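PDB 3RMG: octaprenyl-diphosphate synthase from Bacteroides thetaiotaomicron, which probably acts as a magnesium-dependent prenyltransferase that builds polyprenyl diphosphates from smaller isoprenoid units. Local coordinates for residues T69-V74 and A126-N131; F217-S222 and L240-A245; V196-L201 and F299-A304; E14-D19 and V58-G63; V74-L79 and F178-E183. All coordinates share one frame; numbering follows the deposited sequence.

Interaction 1 of 5, residues T69-V74 and A126-N131; sequences TLHAAV and AEQTNN
Thr129 OG1 is gripped from two directions: it donates to Ala126 O at 2.7 Å, nearly in line with that C=O bond, and it accepts from the backbone N of Asn131. Ala126 O accepts a second hydrogen bond from Thr129 N, so the last turn of helix 102-128 is tied to the hydroxyl as well as to the backbone. With OG1 lodged between the backbone N and the carbonyl carbon (chi1 76°), the methyl is the branch left to face helix 67-90. CG2 lies 3.7 Å from His71 CB and equally near Ala72 N, packing on the backbone of that helix.

Gln128 handles the ring. Its CB stands directly over the centre of one imidazole face of His71, 3.7 Å from the ring centroid, a CH-pi contact with CB on the ring normal. Beyond CG the chain is extended, and the carboxamide reaches the CE1 corner, where Gln128 NE2 is 3.6 Å from His71 CE1; amide and ring planes are turned 42° apart, so the two do not stack. His71 ND1 is hydrogen-bonded to His125. Next door, Glu127 forms a salt bridge to Arg136 of the second subunit, so this turn also lies beside the dimer interface.

Where helix 102-128 gives way to loop, then, an ST turn built on Thr129 finishes it against the first turns of helix 67-90, in the all-helical bundle of the isoprenoid synthases.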
# COMPACT_ATOMS: atom_id res chain seq x y z
N THR A 69 7.74 -11.53 17.20
CA THR A 69 8.65 -10.39 17.31
C THR A 69 9.34 -10.17 15.98
O THR A 69 9.41 -9.05 15.49
CB THR A 69 9.74 -10.63 18.37
OG1 THR A 69 9.14 -10.97 19.62
CG2 THR A 69 10.58 -9.39 18.57
N LEU A 70 9.86 -11.25 15.41
CA LEU A 70 10.49 -11.18 14.09
C LEU A 70 9.53 -10.70 13.00
O LEU A 70 9.93 -9.87 12.18
CB LEU A 70 11.10 -12.53 13.70
CG LEU A 70 12.02 -13.10 14.79
CD1 LEU A 70 12.36 -14.56 14.50
CD2 LEU A 70 13.26 -12.24 14.92
N HIS A 71 8.30 -11.21 12.97
CA HIS A 71 7.35 -10.75 11.94
C HIS A 71 7.00 -9.26 12.12
O HIS A 71 6.95 -8.50 11.16
CB HIS A 71 6.09 -11.62 11.86
CG HIS A 71 6.31 -12.91 11.15
ND1 HIS A 71 6.65 -12.97 9.81
CD2 HIS A 71 6.25 -14.20 11.58
CE1 HIS A 71 6.79 -14.24 9.45
NE2 HIS A 71 6.55 -15.00 10.50
N ALA A 72 6.79 -8.85 13.37
CA ALA A 72 6.60 -7.43 13.66
C ALA A 72 7.73 -6.60 13.06
O ALA A 72 7.49 -5.64 12.33
CB ALA A 72 6.52 -7.20 15.14
N ALA A 73 8.96 -6.98 13.36
CA ALA A 73 10.12 -6.22 12.91
C ALA A 73 10.19 -6.16 11.39
O ALA A 73 10.42 -5.10 10.81
CB ALA A 73 11.40 -6.81 13.50
N VAL A 74 10.00 -7.30 10.74
CA VAL A 74 9.91 -7.34 9.29
C VAL A 74 8.76 -6.44 8.79
O VAL A 74 8.94 -5.60 7.90
CB VAL A 74 9.70 -8.78 8.80
CG1 VAL A 74 9.51 -8.83 7.27
CG2 VAL A 74 10.89 -9.63 9.23
N ALA A 126 2.60 -8.67 9.34
CA ALA A 126 1.85 -8.29 10.52
C ALA A 126 0.84 -9.38 10.90
O ALA A 126 0.66 -9.70 12.07
CB ALA A 126 1.16 -6.95 10.31
N GLU A 127 0.19 -9.96 9.90
CA GLU A 127 -0.81 -10.98 10.16
C GLU A 127 -0.14 -12.26 10.67
O GLU A 127 -0.58 -12.88 11.65
CB GLU A 127 -1.64 -11.22 8.89
CG GLU A 127 -2.75 -12.24 9.06
CD GLU A 127 -2.22 -13.66 8.98
OE1 GLU A 127 -1.30 -13.90 8.14
OE2 GLU A 127 -2.72 -14.51 9.75
N GLN A 128 0.96 -12.64 10.03
CA GLN A 128 1.77 -13.76 10.53
C GLN A 128 2.25 -13.64 11.99
O GLN A 128 2.71 -14.64 12.55
CB GLN A 128 2.96 -14.02 9.62
CG GLN A 128 2.60 -14.51 8.22
CD GLN A 128 3.83 -14.85 7.42
OE1 GLN A 128 4.37 -14.01 6.70
NE2 GLN A 128 4.32 -16.08 7.58
N THR A 129 2.14 -12.45 12.61
CA THR A 129 2.37 -12.35 14.06
C THR A 129 1.25 -13.01 14.85
O THR A 129 1.35 -13.20 16.07
CB THR A 129 2.43 -10.88 14.59
OG1 THR A 129 1.11 -10.33 14.65
CG2 THR A 129 3.34 -10.00 13.73
N ASN A 130 0.15 -13.31 14.17
CA ASN A 130 -1.04 -13.82 14.85
C ASN A 130 -1.44 -12.97 16.05
O ASN A 130 -1.95 -13.49 17.03
CB ASN A 130 -0.85 -15.28 15.28
CG ASN A 130 -0.43 -16.19 14.12
OD1 ASN A 130 -1.03 -16.17 13.04
ND2 ASN A 130 0.61 -16.99 14.35
N ASN A 131 -1.21 -11.66 15.97
CA ASN A 131 -1.55 -10.77 17.07
C ASN A 131 -2.33 -9.55 16.57
O ASN A 131 -1.83 -8.80 15.74
CB ASN A 131 -0.29 -10.38 17.86
CG ASN A 131 -0.59 -9.52 19.08
OD1 ASN A 131 -1.53 -8.73 19.09
ND2 ASN A 131 0.23 -9.66 20.11

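Interaction 2 of 5, residues F217-S222 and L240-A245; sequences FDYFDS and LPALYA
Tyr219 reaches helix 240-249 with the far half of its ring and with its hydroxyl, and here the packing is close. Tyr219 CE2 lies 3.6 Å from Pro241 CG, and Pro241 CB sits over the ring face in a CH-pi contact, 4.1 Å from the centroid and 28° off the normal. At the tip, Ala242 N donates to Tyr219 OH over 3.2 Å with an N-H...O angle of 153°, while Ala242 CB touches the same oxygen at 3.4 Å. Thr239 OG1 also bonds the hydroxyl, so a buried oxygen has two polar partners at the first turn of the helix.

Asp218, just before, ends a DDxxD sequence that matches the second aspartate-rich motif of the polyprenyl synthases; its carboxylate bonds Asp232 N, and a type I turn from Phe217 to Phe220 carries the chain past it. A phenylalanine in place of Tyr219 would probably leave the buried N-H of Ala242 without its acceptor and cost Thr239 a partner.

Past the turn the close contact ends: Phe220, Asp221 and Ser222 are exposed and do not touch helix 240-249, though Lys279 makes a cation-pi contact with Phe220, and residues 223-228, which follow, are not modelled.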
# COMPACT_ATOMS: atom_id res chain seq x y z
N PHE A 217 22.89 16.76 10.46
CA PHE A 217 23.77 16.34 9.36
C PHE A 217 23.60 17.19 8.11
O PHE A 217 24.57 17.47 7.42
CB PHE A 217 23.53 14.87 9.00
CG PHE A 217 23.99 13.91 10.06
CD1 PHE A 217 23.41 12.65 10.16
CD2 PHE A 217 24.98 14.27 10.96
CE1 PHE A 217 23.83 11.76 11.13
CE2 PHE A 217 25.40 13.38 11.94
CZ PHE A 217 24.82 12.12 12.02
N ASP A 218 22.37 17.60 7.82
CA ASP A 218 22.10 18.36 6.60
C ASP A 218 22.83 19.70 6.53
O ASP A 218 23.05 20.26 5.45
CB ASP A 218 20.61 18.59 6.44
CG ASP A 218 20.23 18.94 5.02
OD1 ASP A 218 19.54 19.96 4.82
OD2 ASP A 218 20.62 18.18 4.11
N TYR A 219 23.22 20.23 7.68
CA TYR A 219 23.97 21.48 7.74
C TYR A 219 25.47 21.27 7.51
O TYR A 219 26.28 22.12 7.89
CB TYR A 219 23.73 22.16 9.10
CG TYR A 219 22.28 22.55 9.35
CD1 TYR A 219 21.91 23.88 9.40
CD2 TYR A 219 21.30 21.59 9.54
CE1 TYR A 219 20.59 24.25 9.63
CE2 TYR A 219 19.98 21.95 9.76
CZ TYR A 219 19.63 23.28 9.81
OH TYR A 219 18.32 23.67 10.04
N PHE A 220 25.84 20.14 6.90
CA PHE A 220 27.25 19.78 6.69
C PHE A 220 27.48 18.98 5.41
O PHE A 220 26.60 18.26 4.94
CB PHE A 220 27.79 18.99 7.89
CG PHE A 220 27.80 19.76 9.17
CD1 PHE A 220 28.96 20.36 9.62
CD2 PHE A 220 26.66 19.88 9.93
CE1 PHE A 220 28.98 21.07 10.81
CE2 PHE A 220 26.66 20.59 11.12
CZ PHE A 220 27.82 21.18 11.56
N ASP A 221 28.69 19.09 4.86
CA ASP A 221 29.00 18.54 3.54
C ASP A 221 29.09 17.02 3.49
O ASP A 221 28.36 16.37 2.74
CB ASP A 221 30.30 19.15 3.02
CG ASP A 221 30.25 20.66 2.95
OD1 ASP A 221 31.20 21.30 3.45
OD2 ASP A 221 29.25 21.20 2.41
N SER A 222 30.01 16.45 4.27
CA SER A 222 30.28 15.01 4.22
C SER A 222 29.96 14.43 2.85
O SER A 222 30.49 14.88 1.83
CB SER A 222 29.51 14.26 5.32
OG SER A 222 28.10 14.37 5.14
N LEU A 240 15.25 22.09 13.29
CA LEU A 240 15.43 22.70 14.60
C LEU A 240 16.49 23.80 14.65
O LEU A 240 16.24 24.87 15.19
CB LEU A 240 15.73 21.64 15.67
CG LEU A 240 15.54 22.17 17.09
CD1 LEU A 240 14.11 22.68 17.26
CD2 LEU A 240 15.87 21.11 18.14
N PRO A 241 17.68 23.52 14.11
CA PRO A 241 18.77 24.50 14.25
C PRO A 241 18.39 25.87 13.65
O PRO A 241 18.50 26.90 14.32
CB PRO A 241 19.92 23.86 13.46
CG PRO A 241 19.57 22.39 13.36
CD PRO A 241 18.07 22.35 13.30
N ALA A 242 17.94 25.86 12.40
CA ALA A 242 17.49 27.08 11.75
C ALA A 242 16.42 27.75 12.60
O ALA A 242 16.58 28.89 13.04
CB ALA A 242 16.95 26.77 10.34
N LEU A 243 15.33 27.03 12.83
CA LEU A 243 14.23 27.55 13.64
C LEU A 243 14.77 28.25 14.86
O LEU A 243 14.29 29.31 15.24
CB LEU A 243 13.28 26.43 14.05
CG LEU A 243 12.55 25.72 12.90
CD1 LEU A 243 11.75 24.54 13.43
CD2 LEU A 243 11.66 26.70 12.13
N TYR A 244 15.77 27.66 15.50
CA TYR A 244 16.30 28.24 16.71
C TYR A 244 16.95 29.61 16.47
O TYR A 244 16.76 30.54 17.25
CB TYR A 244 17.34 27.33 17.32
CG TYR A 244 18.04 27.99 18.48
CD1 TYR A 244 17.38 28.21 19.68
CD2 TYR A 244 19.37 28.39 18.37
CE1 TYR A 244 18.03 28.82 20.74
CE2 TYR A 244 20.02 28.99 19.42
CZ TYR A 244 19.35 29.21 20.60
OH TYR A 244 20.02 29.81 21.64
N ALA A 245 17.74 29.70 15.41
CA ALA A 245 18.47 30.92 15.09
C ALA A 245 17.52 32.07 14.78
O ALA A 245 17.74 33.20 15.22
CB ALA A 245 19.42 30.67 13.92

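Interaction 3 of 5, residues V196-L201 and F299-A304; sequences VAFARL and FDLLAA
Phe198 leaves helix 193-217 with CG anti to its own backbone N (chi1 161°), which swings the ring from CB toward helix 283-302. Along the near edge, CD2 comes first, 4.1 Å from Leu301 CD2. One atom further, Phe198 CE2 points at Leu301 O, 3.3 Å away and close to the plane of the ring, an approach that would set the electropositive rim against a carbonyl oxygen in the last turn of helix 283-302. At the tip, Phe198 CZ grazes Leu302 CD2 at 4.4 Å, again at the edge. Tyr62 of helix 50-62 also packs on the ring, near CD1.

Leu301 lies alongside, the two side chains running antiparallel. Its second methyl crosses to the next turn, where Leu301 CD1 packs 4.0 Å from Leu201 CG. Replacing Phe198 by an alanine would probably open a gap between the two helices and leave Leu301 O and the Leu302 methyl without their aromatic neighbour.

Thus helix 193-217 and the end of helix 283-302 are joined by dispersion plus one edge-on approach to a carbonyl, contacts that favour shape match over strict direction and fit a partly buried junction.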
# COMPACT_ATOMS: atom_id res chain seq x y z
N VAL A 196 3.81 -2.00 27.48
CA VAL A 196 3.61 -1.60 26.09
C VAL A 196 3.65 -0.07 25.97
O VAL A 196 4.30 0.47 25.09
CB VAL A 196 2.26 -2.15 25.55
CG1 VAL A 196 1.91 -1.51 24.25
CG2 VAL A 196 2.34 -3.67 25.38
N ALA A 197 2.97 0.62 26.89
CA ALA A 197 2.99 2.08 26.91
C ALA A 197 4.39 2.60 27.23
O ALA A 197 4.86 3.61 26.66
CB ALA A 197 1.97 2.64 27.93
N PHE A 198 5.06 1.92 28.14
CA PHE A 198 6.43 2.28 28.48
C PHE A 198 7.36 2.14 27.26
O PHE A 198 8.21 2.99 27.01
CB PHE A 198 6.91 1.43 29.65
CG PHE A 198 8.40 1.38 29.82
CD1 PHE A 198 9.18 0.65 28.92
CD2 PHE A 198 9.01 1.97 30.92
CE1 PHE A 198 10.57 0.56 29.10
CE2 PHE A 198 10.39 1.88 31.10
CZ PHE A 198 11.17 1.17 30.18
N ALA A 199 7.17 1.06 26.49
CA ALA A 199 8.03 0.79 25.34
C ALA A 199 7.79 1.81 24.25
O ALA A 199 8.74 2.31 23.62
CB ALA A 199 7.77 -0.63 24.81
N ARG A 200 6.51 2.14 24.02
CA ARG A 200 6.14 3.15 23.02
C ARG A 200 6.80 4.51 23.28
O ARG A 200 7.43 5.09 22.39
CB ARG A 200 4.61 3.32 22.93
CG ARG A 200 4.13 4.14 21.68
CD ARG A 200 2.88 4.99 22.00
NE ARG A 200 3.22 6.05 22.96
CZ ARG A 200 3.70 7.24 22.63
NH1 ARG A 200 3.88 7.56 21.34
NH2 ARG A 200 4.01 8.13 23.57
N LEU A 201 6.68 5.02 24.49
CA LEU A 201 7.35 6.27 24.86
C LEU A 201 8.88 6.20 24.67
O LEU A 201 9.49 7.10 24.08
CB LEU A 201 7.04 6.61 26.30
CG LEU A 201 7.44 7.99 26.78
CD1 LEU A 201 6.91 9.05 25.82
CD2 LEU A 201 6.93 8.22 28.21
N PHE A 299 16.79 7.80 29.27
CA PHE A 299 17.56 7.14 30.33
C PHE A 299 16.76 7.08 31.63
O PHE A 299 16.71 6.05 32.30
CB PHE A 299 18.89 7.88 30.56
CG PHE A 299 19.98 7.49 29.60
CD1 PHE A 299 21.30 7.77 29.87
CD2 PHE A 299 19.68 6.81 28.43
CE1 PHE A 299 22.31 7.40 28.99
CE2 PHE A 299 20.68 6.43 27.55
CZ PHE A 299 21.99 6.73 27.83
N ASP A 300 16.13 8.20 31.97
CA ASP A 300 15.29 8.25 33.13
C ASP A 300 14.16 7.22 33.03
O ASP A 300 13.78 6.63 34.03
CB ASP A 300 14.73 9.67 33.31
CG ASP A 300 15.75 10.62 33.89
OD1 ASP A 300 15.45 11.83 33.94
OD2 ASP A 300 16.86 10.17 34.27
N LEU A 301 13.65 6.99 31.82
CA LEU A 301 12.61 5.99 31.64
C LEU A 301 13.16 4.61 31.94
O LEU A 301 12.52 3.83 32.65
CB LEU A 301 12.06 5.98 30.21
CG LEU A 301 10.65 6.43 29.83
CD1 LEU A 301 10.37 5.86 28.46
CD2 LEU A 301 9.55 5.99 30.80
N LEU A 302 14.33 4.31 31.37
CA LEU A 302 15.01 3.01 31.59
C LEU A 302 15.40 2.73 33.05
O LEU A 302 15.55 1.57 33.43
CB LEU A 302 16.26 2.90 30.71
CG LEU A 302 16.01 2.66 29.22
CD1 LEU A 302 17.27 2.83 28.42
CD2 LEU A 302 15.45 1.27 29.03
N ALA A 303 15.57 3.78 33.85
CA ALA A 303 15.98 3.61 35.25
C ALA A 303 14.90 2.90 36.10
O ALA A 303 15.16 2.55 37.24
CB ALA A 303 16.38 4.95 35.89
N ALA A 304 13.71 2.70 35.54
CA ALA A 304 12.66 1.97 36.26
C ALA A 304 12.87 0.45 36.13
O ALA A 304 12.30 -0.33 36.88
CB ALA A 304 11.29 2.35 35.72

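Interaction 4 of 5, residues E14-D19 and V58-G63; sequences EAELED and VARLYG
Glu16 brings its carboxylate obliquely to the NH1 end of Arg60, with OE1 3.5 Å from NH1: a salt bridge, but a long one. The other oxygen stands back, Glu16 OE2 lying 4.1 Å from Arg60 NH1, so one corner of each group does the work. The side chains cross at about a right angle, and the carboxylate and guanidinium planes are 41° apart, far from the flat, two-pronged pairing these groups can make.

Both chains are folded to get there. Glu16 bends at chi2 (-84°), turning its acid toward helix 50-62, while Arg60 turns twice, at chi2 and chi3, and brings its guanidinium round to meet it. The backbones remain well apart, Glu16 CA and Arg60 CA being separated by 10.3 Å.

The stronger grip on Arg60 is at Pro12 O, which its NH1 bonds, and the arginine also rests on Ile310 of helix 309-323. One NH1 group therefore serves a backbone carbonyl and a carboxylate, joining helix 14-23 and the residues just before it to the end of helix 50-62. On a surface shared with solvent, the charge pairing is likely to add modestly, holding the helices by attraction at a distance more than by close fit.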
# COMPACT_ATOMS: atom_id res chain seq x y z
N GLU A 14 22.44 -11.51 18.94
CA GLU A 14 23.12 -12.04 17.78
C GLU A 14 22.30 -13.07 16.98
O GLU A 14 22.21 -12.99 15.75
CB GLU A 14 24.44 -12.67 18.24
CG GLU A 14 25.58 -12.69 17.22
CD GLU A 14 26.78 -13.50 17.73
OE1 GLU A 14 27.15 -13.36 18.92
OE2 GLU A 14 27.36 -14.28 16.94
N ALA A 15 21.73 -14.05 17.68
CA ALA A 15 21.03 -15.16 17.03
C ALA A 15 19.71 -14.70 16.43
O ALA A 15 19.35 -15.09 15.31
CB ALA A 15 20.81 -16.35 18.01
N GLU A 16 18.99 -13.88 17.18
CA GLU A 16 17.69 -13.38 16.72
C GLU A 16 17.87 -12.33 15.62
O GLU A 16 17.02 -12.19 14.74
CB GLU A 16 16.82 -12.88 17.88
CG GLU A 16 17.57 -12.23 18.99
CD GLU A 16 18.13 -13.22 20.01
OE1 GLU A 16 17.35 -13.74 20.85
OE2 GLU A 16 19.36 -13.44 19.97
N LEU A 17 19.00 -11.63 15.64
CA LEU A 17 19.36 -10.78 14.52
C LEU A 17 19.52 -11.58 13.22
O LEU A 17 19.20 -11.09 12.14
CB LEU A 17 20.66 -10.04 14.79
CG LEU A 17 20.47 -8.60 15.24
CD1 LEU A 17 21.82 -7.98 15.55
CD2 LEU A 17 19.72 -7.80 14.17
N GLU A 18 20.03 -12.80 13.33
CA GLU A 18 20.21 -13.61 12.15
C GLU A 18 18.86 -14.09 11.69
O GLU A 18 18.57 -14.11 10.49
CB GLU A 18 21.14 -14.79 12.43
CG GLU A 18 22.63 -14.41 12.42
CD GLU A 18 23.53 -15.50 12.98
OE1 GLU A 18 24.67 -15.18 13.37
OE2 GLU A 18 23.09 -16.67 13.05
N ASP A 19 18.02 -14.48 12.65
CA ASP A 19 16.68 -14.94 12.32
C ASP A 19 15.89 -13.82 11.66
O ASP A 19 15.09 -14.06 10.77
CB ASP A 19 15.97 -15.44 13.56
CG ASP A 19 16.63 -16.66 14.15
OD1 ASP A 19 17.51 -17.22 13.48
OD2 ASP A 19 16.27 -17.07 15.28
N VAL A 58 14.09 -4.39 22.92
CA VAL A 58 12.90 -4.11 23.76
C VAL A 58 12.20 -5.40 24.17
O VAL A 58 11.77 -5.54 25.31
CB VAL A 58 11.88 -3.16 23.05
CG1 VAL A 58 10.50 -3.18 23.75
CG2 VAL A 58 12.42 -1.78 23.02
N ALA A 59 12.06 -6.33 23.24
CA ALA A 59 11.39 -7.60 23.55
C ALA A 59 12.18 -8.35 24.62
O ALA A 59 11.60 -8.93 25.55
CB ALA A 59 11.21 -8.46 22.29
N ARG A 60 13.50 -8.31 24.49
CA ARG A 60 14.37 -8.99 25.45
C ARG A 60 14.33 -8.34 26.84
O ARG A 60 14.71 -8.97 27.83
CB ARG A 60 15.80 -9.10 24.91
CG ARG A 60 15.96 -10.18 23.82
CD ARG A 60 15.88 -11.61 24.37
NE ARG A 60 16.93 -11.84 25.36
CZ ARG A 60 18.19 -12.13 25.06
NH1 ARG A 60 18.56 -12.25 23.78
NH2 ARG A 60 19.08 -12.31 26.02
N LEU A 61 13.84 -7.11 26.93
CA LEU A 61 13.56 -6.56 28.27
C LEU A 61 12.55 -7.42 29.01
O LEU A 61 12.60 -7.54 30.22
CB LEU A 61 13.04 -5.12 28.20
CG LEU A 61 14.04 -4.01 27.91
CD1 LEU A 61 13.30 -2.68 27.81
CD2 LEU A 61 15.12 -3.96 28.99
N TYR A 62 11.63 -8.04 28.27
CA TYR A 62 10.49 -8.73 28.88
C TYR A 62 10.55 -10.25 28.80
O TYR A 62 10.02 -10.94 29.67
CB TYR A 62 9.19 -8.24 28.25
CG TYR A 62 9.05 -6.76 28.33
CD1 TYR A 62 8.94 -6.13 29.57
CD2 TYR A 62 9.05 -5.98 27.19
CE1 TYR A 62 8.83 -4.76 29.66
CE2 TYR A 62 8.94 -4.61 27.26
CZ TYR A 62 8.83 -4.00 28.51
OH TYR A 62 8.72 -2.63 28.59
N GLY A 63 11.16 -10.77 27.75
CA GLY A 63 11.21 -12.21 27.56
C GLY A 63 12.09 -12.64 26.42
O GLY A 63 13.01 -11.93 26.01

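Interaction 5 of 5, residues V74-L79 and F178-E183; sequences VSLELL and FAACAE
Helices 67-90 and 174-188 come near each other at Leu76 and Cys181, whose CA atoms are 6.8 Å apart, a spacing that small residues on the second helix make possible. This is core of the all-alpha isoprenoid synthase fold, in which long helices surround a central cavity; helix 67-90 ends, by its sequence, in the first aspartate-rich motif of the family, and Leu76 lies about three turns before it.

Leu76 carries the contact. CG is set beside the backbone N (chi1 -75°), and both methyls are turned onto Ala180 and Cys181. CD2 reaches over to the alanine, with Leu76 CD2 and Ala180 CB 4.1 Å apart. The other branch goes deeper, toward the backbone between Ala180 and Cys181, where Leu76 CD1 lies 3.5 Å from Ala180 O. The thiol closes the side of the leucine: Cys181 SG is 3.9 Å from Leu76 CD1, and it also runs against the root of the chain, 4.1 Å from Leu76 CB.

All three residues are buried, and the contact is apolar apart from that carbonyl oxygen. Leu141 of helix 132-154 backs Leu76, while Val55 of helix 50-62 packs against Cys181, so helices 50-62 and 132-154 flank the contact, one at Cys181 and the other at Leu76. The contact thus joins two core helices of a fold that, in relatives, encloses the cavity for the growing prenyl chain. The tightest point is a carbon pair: Leu76 CD1 presses to 3.5 Å from Cys181 CA.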
# COMPACT_ATOMS: atom_id res chain seq x y z
N VAL A 74 10.00 -7.30 10.74
CA VAL A 74 9.91 -7.34 9.29
C VAL A 74 8.76 -6.44 8.79
O VAL A 74 8.94 -5.60 7.90
CB VAL A 74 9.70 -8.78 8.80
CG1 VAL A 74 9.51 -8.83 7.27
CG2 VAL A 74 10.89 -9.63 9.23
N SER A 75 7.59 -6.62 9.37
CA SER A 75 6.45 -5.83 8.94
C SER A 75 6.78 -4.35 8.95
O SER A 75 6.60 -3.67 7.95
CB SER A 75 5.24 -6.08 9.83
OG SER A 75 4.18 -5.25 9.42
N LEU A 76 7.25 -3.85 10.09
CA LEU A 76 7.49 -2.42 10.24
C LEU A 76 8.64 -1.96 9.36
O LEU A 76 8.58 -0.89 8.78
CB LEU A 76 7.73 -2.05 11.70
CG LEU A 76 6.47 -2.04 12.59
CD1 LEU A 76 6.82 -1.89 14.04
CD2 LEU A 76 5.48 -0.94 12.17
N GLU A 77 9.66 -2.79 9.21
CA GLU A 77 10.75 -2.46 8.31
C GLU A 77 10.29 -2.41 6.84
O GLU A 77 10.74 -1.57 6.06
CB GLU A 77 11.90 -3.44 8.50
CG GLU A 77 13.23 -2.95 7.94
CD GLU A 77 13.85 -1.84 8.77
OE1 GLU A 77 13.27 -1.48 9.82
OE2 GLU A 77 14.91 -1.31 8.38
N LEU A 78 9.39 -3.31 6.46
CA LEU A 78 8.82 -3.26 5.11
C LEU A 78 7.99 -2.00 4.89
O LEU A 78 8.04 -1.38 3.82
CB LEU A 78 7.97 -4.51 4.85
CG LEU A 78 8.76 -5.82 4.80
CD1 LEU A 78 7.84 -7.01 4.63
CD2 LEU A 78 9.78 -5.74 3.69
N LEU A 79 7.20 -1.63 5.90
CA LEU A 79 6.37 -0.42 5.80
C LEU A 79 7.24 0.82 5.57
O LEU A 79 6.93 1.66 4.72
CB LEU A 79 5.52 -0.25 7.07
CG LEU A 79 4.72 1.04 7.23
CD1 LEU A 79 3.81 1.23 6.04
CD2 LEU A 79 3.90 0.99 8.50
N PHE A 178 9.72 4.58 15.06
CA PHE A 178 10.48 4.05 16.18
C PHE A 178 9.57 3.66 17.37
O PHE A 178 9.78 2.62 17.98
CB PHE A 178 11.56 5.04 16.63
CG PHE A 178 12.82 4.99 15.80
CD1 PHE A 178 12.91 5.68 14.60
CD2 PHE A 178 13.92 4.25 16.23
CE1 PHE A 178 14.07 5.64 13.84
CE2 PHE A 178 15.08 4.21 15.49
CZ PHE A 178 15.16 4.91 14.29
N ALA A 179 8.58 4.48 17.69
CA ALA A 179 7.63 4.15 18.76
C ALA A 179 6.88 2.87 18.41
O ALA A 179 6.68 1.99 19.25
CB ALA A 179 6.64 5.29 18.98
N ALA A 180 6.47 2.75 17.14
CA ALA A 180 5.76 1.57 16.69
C ALA A 180 6.65 0.34 16.85
O ALA A 180 6.20 -0.71 17.33
CB ALA A 180 5.31 1.74 15.24
N CYS A 181 7.92 0.47 16.48
CA CYS A 181 8.82 -0.66 16.63
C CYS A 181 8.87 -1.16 18.07
O CYS A 181 8.71 -2.36 18.33
CB CYS A 181 10.22 -0.27 16.14
SG CYS A 181 10.31 -0.16 14.33
N ALA A 182 9.10 -0.24 19.01
CA ALA A 182 9.22 -0.61 20.41
C ALA A 182 7.88 -1.16 20.94
O ALA A 182 7.85 -2.20 21.57
CB ALA A 182 9.67 0.59 21.22
N GLU A 183 6.78 -0.47 20.64
CA GLU A 183 5.44 -0.91 21.06
C GLU A 183 5.12 -2.31 20.58
O GLU A 183 4.66 -3.16 21.35
CB GLU A 183 4.36 0.07 20.57
CG GLU A 183 2.98 -0.20 21.22
CD GLU A 183 1.91 0.77 20.75
OE1 GLU A 183 0.81 0.71 21.32
OE2 GLU A 183 2.17 1.59 19.84

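From the N terminus, interaction 4 closes first, bringing helix 50-62 back to helix 14-23. Interaction 1 then opens on helix 67-90 and closes at the end of helix 102-128; before it does, interaction 5 has opened on the same helix, sharing Val74, and closes on helix 174-188, so the two loops cross. Interaction 3 spans from helix 193-217 to helix 283-302 and holds interaction 2 nested inside. Interactions 1, 3, 4 and 5 gather at one end of the bundle: 3, 4 and 5 touch one another, and 1 touches 4 and 5. Interaction 2 stands apart, its centre 37 Å from that of interaction 1, across the chain's centre.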